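Local coordinates for protein ribosomal silencing factor RsfS (Bacillus halodurans, PDB 2O5A) that probably silences ribosomes by binding protein uL14 of the large subunit, which blocks joining of the 30S and 50S subunits and represses translation, at residues Val22-Asn26 with Pro108-Leu112. Numbering follows the deposited sequence.
Sequences VVALN and PTVEL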
loop_
_atom_site.group_PDB
_atom_site.type_symbol
_atom_site.label_atom_id
_atom_site.label_comp_id
_atom_site.label_asym_id
_atom_site.label_seq_id
_atom_site.Cartn_x
_atom_site.Cartn_y
_atom_site.Cartn_z
ATOM N N VAL A 22 -0.677 9.598 14.531
ATOM C CA VAL A 22 -1.135 10.260 13.318
ATOM C C VAL A 22 0.051 10.712 12.474
ATOM O O VAL A 22 0.930 11.433 12.950
ATOM C CB VAL A 22 -2.002 11.495 13.648
ATOM C CG1 VAL A 22 -2.256 12.309 12.388
ATOM C CG2 VAL A 22 -3.318 11.052 14.259
ATOM N N VAL A 23 0.069 10.278 11.217
ATOM C CA VAL A 23 1.137 10.635 10.295
ATOM C C VAL A 23 0.575 10.995 8.927
ATOM O O VAL A 23 -0.264 10.278 8.377
ATOM C CB VAL A 23 2.147 9.475 10.122
ATOM C CG1 VAL A 23 3.123 9.790 8.997
ATOM C CG2 VAL A 23 2.905 9.255 11.418
ATOM N N ALA A 24 1.040 12.114 8.386
ATOM C CA ALA A 24 0.604 12.565 7.074
ATOM C C ALA A 24 1.721 12.278 6.083
ATOM O O ALA A 24 2.901 12.370 6.421
ATOM C CB ALA A 24 0.297 14.054 7.104
ATOM N N LEU A 25 1.347 11.921 4.862
ATOM C CA LEU A 25 2.329 11.622 3.833
ATOM C C LEU A 25 2.084 12.471 2.597
ATOM O O LEU A 25 0.995 12.456 2.024
ATOM C CB LEU A 25 2.272 10.136 3.470
ATOM C CG LEU A 25 2.599 9.165 4.607
ATOM C CD1 LEU A 25 2.515 7.736 4.102
ATOM C CD2 LEU A 25 3.991 9.460 5.152
ATOM N N ASN A 26 3.105 13.221 2.198
ATOM C CA ASN A 26 3.004 14.074 1.024
ATOM C C ASN A 26 3.122 13.178 -0.204
ATOM O O ASN A 26 4.195 12.650 -0.499
ATOM C CB ASN A 26 4.124 15.118 1.036
ATOM C CG ASN A 26 3.817 16.308 0.150
ATOM O OD1 ASN A 26 3.525 16.152 -1.035
ATOM N ND2 ASN A 26 3.880 17.507 0.721
ATOM N N PRO A 108 8.094 10.064 2.505
ATOM C CA PRO A 108 8.097 11.526 2.597
ATOM C C PRO A 108 6.939 12.041 3.450
ATOM O O PRO A 108 5.828 12.226 2.957
ATOM C CB PRO A 108 7.974 11.951 1.142
ATOM C CG PRO A 108 7.062 10.904 0.590
ATOM C CD PRO A 108 7.640 9.628 1.171
ATOM N N THR A 109 7.211 12.279 4.730
ATOM C CA THR A 109 6.184 12.752 5.649
ATOM C C THR A 109 5.929 14.250 5.538
ATOM O O THR A 109 6.619 14.960 4.805
ATOM C CB THR A 109 6.558 12.434 7.112
ATOM O OG1 THR A 109 7.608 13.311 7.544
ATOM C CG2 THR A 109 7.031 10.993 7.235
ATOM N N VAL A 110 4.929 14.716 6.279
ATOM C CA VAL A 110 4.552 16.124 6.296
ATOM C C VAL A 110 4.530 16.653 7.724
ATOM O O VAL A 110 3.792 16.150 8.571
ATOM C CB VAL A 110 3.157 16.334 5.662
ATOM C CG1 VAL A 110 2.596 17.696 6.051
ATOM C CG2 VAL A 110 3.259 16.226 4.152
ATOM N N GLU A 111 5.343 17.671 7.982
ATOM C CA GLU A 111 5.423 18.276 9.306
ATOM C C GLU A 111 4.130 19.028 9.609
ATOM O O GLU A 111 4.043 20.240 9.409
ATOM C CB GLU A 111 6.615 19.234 9.362
ATOM C CG GLU A 111 7.610 18.937 10.471
ATOM C CD GLU A 111 7.942 17.461 10.582
ATOM O OE1 GLU A 111 7.258 16.757 11.352
ATOM O OE2 GLU A 111 8.878 17.004 9.892
ATOM N N LEU A 112 3.128 18.296 10.093
ATOM C CA LEU A 112 1.827 18.871 10.422
ATOM C C LEU A 112 1.923 20.212 11.139
ATOM O O LEU A 112 1.351 21.204 10.690
ATOM C CB LEU A 112 1.019 17.897 11.284
ATOM C CG LEU A 112 0.595 16.579 10.634
ATOM C CD1 LEU A 112 -0.262 15.784 11.607
ATOM C CD2 LEU A 112 -0.182 16.864 9.357
#
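A single beta bridge, Leu-25 with Thr-109, joins the C-terminal tail to the edge strand of the mixed RsfS sheet. Two backbone bonds flank it. Asn-26 N donates to Pro-108 O at 3.0 Å. The return bond, Val-110 N to Ala-24 O at 3.1 Å, is bent and weak; the CA of Thr-109 makes a bent C-H...O contact with the same Ala-24 oxygen.

Side chains pack on both faces of the bridge. On one, Ala-24 CB meets Val-110 CB (3.9 Å) and Leu-112 CD2 (3.6 Å). The inverse gamma turn centred on Glu-111 bends the tail between Val-110 and Leu-112, and Leu-112 crosses Val-22 at about a right angle, CD1 to CG1. With chi1 at 163°, Val-110 sets CG1 anti to the backbone N and turns CG2 to Asn-26, where it meets CB at 3.4 Å and also touches the amide ND2. On the other face, Leu-25 CD2 reaches Thr-109 CG2 at 4.0 Å.

The opposite edge of 22-26 pairs with strand 36-42, through Val-23 with Ile-39 and Leu-25 with Phe-37. Phe-36 touches both Asn-26 and Val-110, while Val-22 leans on Val-14 and Asp-15 of helix 4-16.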